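Local coordinates for ABC transporter substrate-binding protein (Rhizobium radiobacter, PDB 6TFS) that probably serves as the solute-binding component of an ABC transporter and is captured here with a glutamate–sugar conjugate in its binding cleft, at residues A[335-340]-A[365-370]; A[331-336]-A[359-364]; A[251-256]-A[379-384]. One frame throughout, in Å; residues are numbered along the deposited sequence.

From the N terminus, residues 251-256 come first and pair with 379-384 only after more than 120 further residues, so interaction 3 closes the longest loop and joins two antiparallel strands of the large mixed sheet. Interactions 1 and 2 nest inside that loop. Interaction 2 lines segment 331-336 up with segment 359-364, across the connecting helix 340-353. Interaction 1 starts from the same strand, sharing Val335 and Ala336, but ends farther on, at 365-370, so the loops of interactions 1 and 2 cross. Ser379 OG, hydrogen-bonded to Val335 N, ties the small parallel sheet to interaction 3, while interactions 1 and 3 both reach the bound ligand.

Interaction 1: residues A[335-340]-A[365-370]; sequences VASQLP and VEHAAW. With N7T ((2~{S})-2-[[(3~{S},4~{R},5~{R})-3,4,5,6-tetrakis(oxidanyl)-2-oxidanylidene-hexyl]amino]pentanedioic acid), chain C.
Ser337 and Val365 form a parallel beta bridge at the point where strand 330-337 ends and strand 358-365 passes into helix 367-374. Two backbone bonds hold this end of the sheet: Val365 N donates to Ala336 O (2.9 Å), and Gln338 N to Val365 O (2.9 Å). Glu366 then N-caps the helix, its carboxylate accepting from Ala368 N and Ala369 N.

Apolar and CH-pi contacts pack the side chains around the bridge. Val335 CG1 meets Val365 CG2 at 3.7 Å and also touches the Trp370 indole. Ser337 CB sits over the centre of the indole's six-membered ring, 3.6 Å from its centroid, in a CH-pi contact. Leu339 CB lies over one face of the His367 imidazole, nearer its rim.

The polar side-chain bonds fix how both rings are turned. Trp370 NE1 reaches Val335 O at 3.0 Å; the oxygen lies near the indole plane, but the donor stands above the carbonyl plane and the bond is bent, with 142° at the hydrogen. Ser337 OG, swung anti to its own N (chi1 169°), meets the imidazole at its edge, near the ring plane, 2.7 Å from His367 ND1 in a hydrogen bond. The same hydroxyl oxygen accepts from Leu339 N, which makes an ST turn, so two bonds grip it and Ser337 positions His367 from the second shell of the ligand site. With ND1 held, the other end of the imidazole projects into the cleft, where His367 NE2 donates to carboxylate oxygen O of the glutamate part of N7T, 2.8 Å away at 162°.

Interaction 2: residues A[331-336]-A[359-364]; sequences TVTMVA and TLNLQP. With SO4 (sulfate ion), chain E.
The Asn361 amide leans across the threonines of the neighbouring strand: its ND2 lies 3.5 Å from Thr331 CG2 and donates to a water, which in turn donates to Thr333 OG1, 2.9 Å from the water oxygen. With Asn361 CG anti to the carbonyl carbon (chi1 -68°), the amide nitrogen is brought alongside Thr331 and Thr333. The Gln363 amide runs alongside Val335, its OE1 near Val335 CG2, but Gln363 has two conformers and the placing of this group is doubtful. Thr333 OG1 is also a donor, to sulfate O2 at 2.9 Å, so one hydroxyl serves both water and anion. The sulfate probably came from the crystallisation liquor.

Together with Val335, Thr331 and Thr359, these side chains occupy one face of a two-stranded parallel sheet. Five backbone bonds join the strands in strict alternation. Among them, Met334 N gives to Asn361 O at 2.8 Å, while Met334 O takes Gln363 N at 2.9 Å, nearly straight at 177°. The pair is twisted, its short segments inclined to each other by 31°.

The opposite face is apolar. Leu360 CD1 reaches across to Met334 CB at 3.7 Å, and the methyl CE of selenomethionine Met334, its chain bent at the last torsion, meets Leu362 CD2 at 3.7 Å.

Helix 340-353 makes the beta-alpha-beta crossover between the two strands and covers this face: Ala346 packs on Met334 and Leu362, Val353 on Leu360. Ile381 and Leu383 of strand 381-386 also touch Met334, so that the small sheet packs against the large one.

Interaction 3: residues A[251-256]-A[379-384]; sequences NLLHIN and SPIVLY. With N7T ((2~{S})-2-[[(3~{S},4~{R},5~{R})-3,4,5,6-tetrakis(oxidanyl)-2-oxidanylidene-hexyl]amino]pentanedioic acid), chain C.
His254 and Tyr384 meet on one face of an antiparallel strand pair, the imidazole crossing the start of the tyrosine side chain with His254 CD2 3.8 Å from Tyr384 CB. Tyr384 CG is anti to the backbone N (chi1 -155°), and its ring extends from there away from the histidine toward the ligand. A water bridges the pair, lying at the edge of both rings: it is bonded to His254 NE2 and donates to Tyr384 O at 2.8 Å.

On the other face Leu253 stands between two neighbours. Its CD2 reaches Ile381 CG2 at 3.8 Å and Leu383 CD1 at 3.9 Å, Leu253 running at a slant to both. Ile349 of helix 340-353 packs on the two leucines.

The backbones are fastened by paired bonds, two joining Leu252 with Tyr384 and two His254 with Val382; the His254 N to Val382 O bond, 2.8 Å, is close to straight at 174°. Beyond them Asn256 N donates to Pro380 O, and the Asn256 side chain turns to Thr258. Strand 240-255 is thus held between strands 381-386 and 454-467 of the large mixed sheet.

At the cleft end the two strands offer opposite polarity to N7T. Asn251 OD1 accepts from hydroxyl OAS of the sugar chain at 2.7 Å, its ND2 being engaged by Asn460 and Thr458, while Tyr384 OH donates to carboxylate oxygen OE1 at 2.6 Å. Since Tyr384 OH is also bonded to Arg375, that nearby positive charge would probably strengthen its donation, consistent with the binding of the acidic glutamate part of N7T.

Interaction 1: residues A[335-340]-A[365-370]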
loop_
_atom_site.group_PDB
_atom_site.type_symbol
_atom_site.label_atom_id
_atom_site.label_comp_id
_atom_site.label_asym_id
_atom_site.label_seq_id
_atom_site.Cartn_x
_atom_site.Cartn_y
_atom_site.Cartn_z
ATOM N N VAL A 335 5.928 14.348 -13.555
ATOM C CA VAL A 335 5.566 14.910 -12.248
ATOM C C VAL A 335 6.047 13.841 -11.246
ATOM O O VAL A 335 5.611 12.689 -11.313
ATOM C CB VAL A 335 4.043 15.228 -12.108
ATOM C CG1 VAL A 335 3.762 15.979 -10.802
ATOM C CG2 VAL A 335 3.530 16.023 -13.320
ATOM N N ALA A 336 7.039 14.197 -10.420
ATOM C CA ALA A 336 7.693 13.250 -9.519
ATOM C C ALA A 336 7.478 13.545 -8.044
ATOM O O ALA A 336 7.676 14.671 -7.593
ATOM C CB ALA A 336 9.186 13.197 -9.828
ATOM N N SER A 337 7.128 12.511 -7.289
ATOM C CA SER A 337 6.940 12.626 -5.847
ATOM C C SER A 337 8.240 13.017 -5.114
ATOM O O SER A 337 9.327 12.546 -5.468
ATOM C CB SER A 337 6.435 11.304 -5.279
ATOM O OG SER A 337 6.503 11.347 -3.866
ATOM N N GLN A 338 8.093 13.833 -4.055
ATOM C CA GLN A 338 9.200 14.242 -3.186
ATOM C C GLN A 338 9.372 13.318 -1.955
ATOM O O GLN A 338 10.194 13.614 -1.083
ATOM C CB GLN A 338 9.120 15.723 -2.795
ATOM C CG GLN A 338 9.524 16.642 -3.945
ATOM C CD GLN A 338 9.463 18.106 -3.560
ATOM O OE1 GLN A 338 8.507 18.579 -2.945
ATOM N NE2 GLN A 338 10.494 18.855 -3.912
ATOM N N LEU A 339 8.635 12.179 -1.906
ATOM C CA LEU A 339 8.892 11.109 -0.929
ATOM C C LEU A 339 10.374 10.744 -1.277
ATOM O O LEU A 339 10.654 10.547 -2.467
ATOM C CB LEU A 339 7.963 9.889 -1.165
ATOM C CG LEU A 339 8.205 8.671 -0.255
ATOM C CD1 LEU A 339 7.891 9.001 1.198
ATOM C CD2 LEU A 339 7.432 7.443 -0.736
ATOM N N PRO A 340 11.348 10.859 -0.326
ATOM C CA PRO A 340 12.775 10.726 -0.704
ATOM C C PRO A 340 13.172 9.486 -1.501
ATOM O O PRO A 340 13.972 9.617 -2.431
ATOM C CB PRO A 340 13.509 10.799 0.641
ATOM C CG PRO A 340 12.599 11.649 1.492
ATOM C CD PRO A 340 11.208 11.214 1.108
ATOM N N VAL A 365 7.114 17.413 -6.695
ATOM C CA VAL A 365 5.892 17.815 -5.982
ATOM C C VAL A 365 5.807 17.002 -4.679
ATOM O O VAL A 365 6.083 15.794 -4.688
ATOM C CB VAL A 365 4.599 17.580 -6.862
ATOM C CG1 VAL A 365 3.313 17.916 -6.091
ATOM C CG2 VAL A 365 4.656 18.369 -8.178
ATOM N N GLU A 366 5.353 17.651 -3.580
ATOM C CA GLU A 366 5.091 17.001 -2.289
ATOM C C GLU A 366 4.197 15.748 -2.534
ATOM O O GLU A 366 3.236 15.801 -3.311
ATOM C CB GLU A 366 4.466 18.019 -1.293
ATOM C CG GLU A 366 4.190 17.473 0.106
ATOM C CD GLU A 366 2.961 16.589 0.231
ATOM O OE1 GLU A 366 1.928 16.900 -0.407
ATOM O OE2 GLU A 366 3.045 15.558 0.939
ATOM N N HIS A 367 4.569 14.623 -1.893
ATOM C CA HIS A 367 3.986 13.276 -2.033
ATOM C C HIS A 367 2.445 13.211 -2.083
ATOM O O HIS A 367 1.904 12.681 -3.055
ATOM C CB HIS A 367 4.539 12.351 -0.931
ATOM C CG HIS A 367 4.210 10.909 -1.116
ATOM N ND1 HIS A 367 4.570 10.227 -2.267
ATOM C CD2 HIS A 367 3.588 10.054 -0.273
ATOM C CE1 HIS A 367 4.187 8.982 -2.078
ATOM N NE2 HIS A 367 3.582 8.830 -0.891
ATOM N N ALA A 368 1.752 13.736 -1.056
ATOM C CA ALA A 368 0.283 13.735 -0.983
ATOM C C ALA A 368 -0.374 14.539 -2.111
ATOM O O ALA A 368 -1.353 14.061 -2.687
ATOM C CB ALA A 368 -0.194 14.222 0.383
ATOM N N ALA A 369 0.170 15.729 -2.446
ATOM C CA ALA A 369 -0.331 16.554 -3.558
ATOM C C ALA A 369 -0.078 15.805 -4.883
ATOM O O ALA A 369 -0.966 15.746 -5.735
ATOM C CB ALA A 369 0.352 17.921 -3.569
ATOM N N TRP A 370 1.110 15.170 -5.011
ATOM C CA TRP A 370 1.474 14.352 -6.172
ATOM C C TRP A 370 0.466 13.194 -6.365
ATOM O O TRP A 370 0.055 12.930 -7.505
ATOM C CB TRP A 370 2.910 13.833 -6.018
ATOM C CG TRP A 370 3.302 12.779 -7.004
ATOM C CD1 TRP A 370 3.788 12.978 -8.267
ATOM C CD2 TRP A 370 3.303 11.359 -6.788
ATOM N NE1 TRP A 370 4.101 11.773 -8.846
ATOM C CE2 TRP A 370 3.810 10.758 -7.963
ATOM C CE3 TRP A 370 2.962 10.532 -5.692
ATOM C CZ2 TRP A 370 3.964 9.370 -8.091
ATOM C CZ3 TRP A 370 3.139 9.154 -5.811
ATOM C CH2 TRP A 370 3.643 8.587 -6.996
HETATM O OAN N7T C . 12.296 3.838 -3.482
HETATM C CAM N7T C . 10.916 3.923 -3.728
HETATM C CAL N7T C . 10.203 3.812 -2.396
HETATM O OAT N7T C . 10.401 4.988 -1.639
HETATM C CAK N7T C . 8.707 3.511 -2.585
HETATM O OAS N7T C . 8.528 2.202 -3.096
HETATM C CAJ N7T C . 7.921 3.657 -1.288
HETATM O OAR N7T C . 8.352 2.775 -0.293
HETATM C CAI N7T C . 6.439 3.339 -1.408
HETATM O OAQ N7T C . 6.007 2.386 -2.081
HETATM C CAH N7T C . 5.495 4.210 -0.556
HETATM N N N7T C . 4.194 3.591 -0.383
HETATM C CA N7T C . 3.218 4.125 -1.318
HETATM C C N7T C . 3.049 5.624 -1.223
HETATM O O N7T C . 2.942 6.189 -0.124
HETATM C CB N7T C . 1.902 3.390 -1.110
HETATM C CG N7T C . 0.863 3.708 -2.224
HETATM C CD N7T C . -0.387 2.879 -2.187
HETATM O OE1 N7T C . -1.231 3.042 -3.096
HETATM O OE2 N7T C . -0.610 2.031 -1.287
HETATM O OXT N7T C . 3.013 6.297 -2.280
#

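Interaction 2: residues A[331-336]-A[359-364]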
loop_
_atom_site.group_PDB
_atom_site.type_symbol
_atom_site.label_atom_id
_atom_site.label_comp_id
_atom_site.label_asym_id
_atom_site.label_seq_id
_atom_site.Cartn_x
_atom_site.Cartn_y
_atom_site.Cartn_z
ATOM N N THR A 331 12.179 13.951 -25.273
ATOM C CA THR A 331 12.139 14.634 -23.980
ATOM C C THR A 331 10.775 14.342 -23.349
ATOM O O THR A 331 9.748 14.446 -24.021
ATOM C CB THR A 331 12.473 16.138 -24.074
ATOM O OG1 THR A 331 13.796 16.278 -24.582
ATOM C CG2 THR A 331 12.401 16.842 -22.705
ATOM N N VAL A 332 10.783 13.920 -22.074
ATOM C CA VAL A 332 9.580 13.612 -21.299
ATOM C C VAL A 332 9.660 14.368 -19.988
ATOM O O VAL A 332 10.707 14.351 -19.336
ATOM C CB VAL A 332 9.388 12.087 -20.993
ATOM C CG1 VAL A 332 7.932 11.791 -20.627
ATOM C CG2 VAL A 332 9.845 11.206 -22.141
ATOM N N THR A 333 8.549 14.988 -19.579
ATOM C CA THR A 333 8.454 15.689 -18.302
ATOM C C THR A 333 7.568 14.876 -17.387
ATOM O O THR A 333 6.387 14.707 -17.662
ATOM C CB THR A 333 7.982 17.149 -18.467
ATOM O OG1 THR A 333 8.884 17.825 -19.334
ATOM C CG2 THR A 333 7.929 17.890 -17.132
HETATM N N MSE A 334 8.139 14.372 -16.305
HETATM C CA MSE A 334 7.397 13.564 -15.345
HETATM C C MSE A 334 7.182 14.327 -14.030
HETATM O O MSE A 334 8.132 14.866 -13.457
HETATM C CB MSE A 334 8.140 12.225 -15.119
HETATM C CG MSE A 334 7.475 11.282 -14.122
HETATM SE SE MSE A 334 8.395 9.507 -14.036
HETATM C CE MSE A 334 9.577 9.894 -12.516
ATOM N N VAL A 335 5.928 14.348 -13.555
ATOM C CA VAL A 335 5.566 14.910 -12.248
ATOM C C VAL A 335 6.047 13.841 -11.246
ATOM O O VAL A 335 5.611 12.689 -11.313
ATOM C CB VAL A 335 4.043 15.228 -12.108
ATOM C CG1 VAL A 335 3.762 15.979 -10.802
ATOM C CG2 VAL A 335 3.530 16.023 -13.320
ATOM N N ALA A 336 7.039 14.197 -10.420
ATOM C CA ALA A 336 7.693 13.250 -9.519
ATOM C C ALA A 336 7.478 13.545 -8.044
ATOM O O ALA A 336 7.676 14.671 -7.593
ATOM C CB ALA A 336 9.186 13.197 -9.828
ATOM N N THR A 359 15.522 12.142 -22.574
ATOM C CA THR A 359 15.828 13.237 -21.656
ATOM C C THR A 359 14.616 13.308 -20.737
ATOM O O THR A 359 13.543 13.778 -21.146
ATOM C CB THR A 359 16.121 14.578 -22.370
ATOM O OG1 THR A 359 17.272 14.426 -23.199
ATOM C CG2 THR A 359 16.361 15.744 -21.370
ATOM N N LEU A 360 14.765 12.771 -19.523
ATOM C CA LEU A 360 13.692 12.784 -18.540
ATOM C C LEU A 360 13.821 13.994 -17.609
ATOM O O LEU A 360 14.790 14.107 -16.855
ATOM C CB LEU A 360 13.633 11.455 -17.755
ATOM C CG LEU A 360 12.572 11.336 -16.641
ATOM C CD1 LEU A 360 11.138 11.392 -17.210
ATOM C CD2 LEU A 360 12.784 10.061 -15.822
ATOM N N ASN A 361 12.854 14.907 -17.690
ATOM C CA ASN A 361 12.780 16.075 -16.816
ATOM C C ASN A 361 11.860 15.744 -15.656
ATOM O O ASN A 361 10.821 15.091 -15.838
ATOM C CB ASN A 361 12.333 17.330 -17.570
ATOM C CG ASN A 361 13.355 17.822 -18.589
ATOM O OD1 ASN A 361 14.573 17.614 -18.474
ATOM N ND2 ASN A 361 12.879 18.505 -19.609
ATOM N N LEU A 362 12.281 16.114 -14.451
ATOM C CA LEU A 362 11.517 15.821 -13.248
ATOM C C LEU A 362 10.950 17.090 -12.627
ATOM O O LEU A 362 11.700 18.026 -12.341
ATOM C CB LEU A 362 12.366 15.012 -12.223
ATOM C CG LEU A 362 13.046 13.719 -12.757
ATOM C CD1 LEU A 362 14.129 13.215 -11.792
ATOM C CD2 LEU A 362 12.011 12.618 -13.044
ATOM N N GLN A 363 9.614 17.116 -12.462
ATOM C CA GLN A 363 8.857 18.210 -11.853
ATOM C C GLN A 363 8.556 17.749 -10.405
ATOM O O GLN A 363 7.629 16.963 -10.206
ATOM C CB GLN A 363 7.572 18.447 -12.672
ATOM C CG GLN A 363 6.713 19.626 -12.234
ATOM C CD GLN A 363 5.355 19.640 -12.907
ATOM O OE1 GLN A 363 5.197 19.233 -14.065
ATOM N NE2 GLN A 363 4.343 20.120 -12.199
ATOM N N PRO A 364 9.382 18.138 -9.398
ATOM C CA PRO A 364 9.142 17.646 -8.022
ATOM C C PRO A 364 7.926 18.260 -7.331
ATOM O O PRO A 364 7.713 19.464 -7.395
ATOM C CB PRO A 364 10.459 17.968 -7.279
ATOM C CG PRO A 364 11.400 18.555 -8.322
ATOM C CD PRO A 364 10.550 19.053 -9.434
HETATM S S SO4 E . 6.059 17.160 -22.350
HETATM O O1 SO4 E . 5.240 18.277 -21.871
HETATM O O2 SO4 E . 7.407 17.274 -21.818
HETATM O O3 SO4 E . 5.492 15.890 -21.883
HETATM O O4 SO4 E . 6.115 17.179 -23.813
HETATM O O HOH W 1 10.530 20.131 -19.000
#

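Interaction 3: residues A[251-256]-A[379-384]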
loop_
_atom_site.group_PDB
_atom_site.type_symbol
_atom_site.label_atom_id
_atom_site.label_comp_id
_atom_site.label_asym_id
_atom_site.label_seq_id
_atom_site.Cartn_x
_atom_site.Cartn_y
_atom_site.Cartn_z
ATOM N N ASN A 251 7.954 -0.875 -7.431
ATOM C CA ASN A 251 8.023 0.378 -8.167
ATOM C C ASN A 251 7.978 0.092 -9.645
ATOM O O ASN A 251 8.705 -0.776 -10.134
ATOM C CB ASN A 251 9.290 1.150 -7.836
ATOM C CG ASN A 251 9.493 1.381 -6.367
ATOM O OD1 ASN A 251 8.826 2.216 -5.767
ATOM N ND2 ASN A 251 10.451 0.715 -5.775
ATOM N N LEU A 252 7.096 0.809 -10.352
ATOM C CA LEU A 252 6.945 0.682 -11.798
ATOM C C LEU A 252 6.825 2.057 -12.431
ATOM O O LEU A 252 6.327 2.994 -11.793
ATOM C CB LEU A 252 5.661 -0.101 -12.164
ATOM C CG LEU A 252 5.576 -1.576 -11.740
ATOM C CD1 LEU A 252 4.461 -1.763 -10.719
ATOM C CD2 LEU A 252 5.332 -2.470 -12.952
ATOM N N LEU A 253 7.237 2.161 -13.704
ATOM C CA LEU A 253 6.986 3.340 -14.515
ATOM C C LEU A 253 5.709 3.003 -15.296
ATOM O O LEU A 253 5.750 2.157 -16.182
ATOM C CB LEU A 253 8.140 3.666 -15.487
ATOM C CG LEU A 253 9.426 4.211 -14.867
ATOM C CD1 LEU A 253 10.583 4.100 -15.864
ATOM C CD2 LEU A 253 9.245 5.652 -14.350
ATOM N N HIS A 254 4.580 3.611 -14.917
ATOM C CA HIS A 254 3.288 3.401 -15.583
ATOM C C HIS A 254 3.198 4.451 -16.688
ATOM O O HIS A 254 3.191 5.649 -16.409
ATOM C CB HIS A 254 2.120 3.536 -14.590
ATOM C CG HIS A 254 2.147 2.511 -13.498
ATOM N ND1 HIS A 254 1.542 1.278 -13.652
ATOM C CD2 HIS A 254 2.728 2.567 -12.275
ATOM C CE1 HIS A 254 1.750 0.642 -12.512
ATOM N NE2 HIS A 254 2.458 1.384 -11.656
ATOM N N ILE A 255 3.212 3.993 -17.943
ATOM C CA ILE A 255 3.198 4.891 -19.102
ATOM C C ILE A 255 1.778 5.058 -19.618
ATOM O O ILE A 255 1.173 4.058 -19.996
ATOM C CB ILE A 255 4.100 4.330 -20.235
ATOM C CG1 ILE A 255 5.522 3.970 -19.753
ATOM C CG2 ILE A 255 4.126 5.289 -21.422
ATOM C CD1 ILE A 255 6.278 3.003 -20.751
ATOM N N ASN A 256 1.272 6.310 -19.711
ATOM C CA ASN A 256 -0.046 6.544 -20.301
ATOM C C ASN A 256 0.069 6.228 -21.811
ATOM O O ASN A 256 0.689 6.986 -22.572
ATOM C CB ASN A 256 -0.556 7.979 -20.044
ATOM C CG ASN A 256 -1.997 8.208 -20.447
ATOM O OD1 ASN A 256 -2.552 7.546 -21.331
ATOM N ND2 ASN A 256 -2.649 9.160 -19.803
ATOM N N SER A 379 0.404 13.540 -15.307
ATOM C CA SER A 379 1.739 13.083 -15.651
ATOM C C SER A 379 1.696 12.035 -16.775
ATOM O O SER A 379 0.910 11.086 -16.688
ATOM C CB SER A 379 2.468 12.553 -14.418
ATOM O OG SER A 379 3.869 12.533 -14.633
ATOM N N PRO A 380 2.521 12.195 -17.841
ATOM C CA PRO A 380 2.508 11.204 -18.940
ATOM C C PRO A 380 3.036 9.829 -18.514
ATOM O O PRO A 380 2.664 8.818 -19.100
ATOM C CB PRO A 380 3.390 11.855 -20.018
ATOM C CG PRO A 380 4.312 12.739 -19.266
ATOM C CD PRO A 380 3.499 13.274 -18.101
ATOM N N ILE A 381 3.928 9.815 -17.509
ATOM C CA ILE A 381 4.525 8.631 -16.895
ATOM C C ILE A 381 4.394 8.814 -15.384
ATOM O O ILE A 381 4.592 9.921 -14.881
ATOM C CB ILE A 381 6.007 8.372 -17.336
ATOM C CG1 ILE A 381 6.115 8.183 -18.870
ATOM C CG2 ILE A 381 6.617 7.155 -16.596
ATOM C CD1 ILE A 381 7.529 8.324 -19.426
ATOM N N VAL A 382 4.065 7.725 -14.671
ATOM C CA VAL A 382 3.917 7.731 -13.220
ATOM C C VAL A 382 4.844 6.704 -12.600
ATOM O O VAL A 382 4.704 5.505 -12.863
ATOM C CB VAL A 382 2.442 7.538 -12.754
ATOM C CG1 VAL A 382 2.338 7.442 -11.217
ATOM C CG2 VAL A 382 1.535 8.639 -13.299
ATOM N N LEU A 383 5.798 7.186 -11.777
ATOM C CA LEU A 383 6.683 6.326 -11.014
ATOM C C LEU A 383 5.951 6.066 -9.678
ATOM O O LEU A 383 5.926 6.921 -8.801
ATOM C CB LEU A 383 8.071 6.966 -10.814
ATOM C CG LEU A 383 9.047 6.172 -9.923
ATOM C CD1 LEU A 383 9.358 4.817 -10.510
ATOM C CD2 LEU A 383 10.302 6.957 -9.628
ATOM N N TYR A 384 5.305 4.903 -9.570
ATOM C CA TYR A 384 4.478 4.521 -8.421
ATOM C C TYR A 384 5.028 3.287 -7.703
ATOM O O TYR A 384 5.430 2.319 -8.347
ATOM C CB TYR A 384 3.035 4.238 -8.901
ATOM C CG TYR A 384 1.983 4.429 -7.825
ATOM C CD1 TYR A 384 1.409 5.675 -7.599
ATOM C CD2 TYR A 384 1.554 3.358 -7.044
ATOM C CE1 TYR A 384 0.430 5.855 -6.616
ATOM C CE2 TYR A 384 0.581 3.524 -6.060
ATOM C CZ TYR A 384 0.020 4.777 -5.850
ATOM O OH TYR A 384 -0.940 4.973 -4.884
HETATM O OAN N7T C . 12.296 3.838 -3.482
HETATM C CAM N7T C . 10.916 3.923 -3.728
HETATM C CAL N7T C . 10.203 3.812 -2.396
HETATM O OAT N7T C . 10.401 4.988 -1.639
HETATM C CAK N7T C . 8.707 3.511 -2.585
HETATM O OAS N7T C . 8.528 2.202 -3.096
HETATM C CAJ N7T C . 7.921 3.657 -1.288
HETATM O OAR N7T C . 8.352 2.775 -0.293
HETATM C CAI N7T C . 6.439 3.339 -1.408
HETATM O OAQ N7T C . 6.007 2.386 -2.081
HETATM C CAH N7T C . 5.495 4.210 -0.556
HETATM N N N7T C . 4.194 3.591 -0.383
HETATM C CA N7T C . 3.218 4.125 -1.318
HETATM C C N7T C . 3.049 5.624 -1.223
HETATM O O N7T C . 2.942 6.189 -0.124
HETATM C CB N7T C . 1.902 3.390 -1.110
HETATM C CG N7T C . 0.863 3.708 -2.224
HETATM C CD N7T C . -0.387 2.879 -2.187
HETATM O OE1 N7T C . -1.231 3.042 -3.096
HETATM O OE2 N7T C . -0.610 2.031 -1.287
HETATM O OXT N7T C . 3.013 6.297 -2.280
HETATM O O HOH W 2 3.165 0.653 -8.735
HETATM O O HOH W 3 -1.502 10.894 -17.935
HETATM O O HOH W 4 2.270 9.136 -21.835
#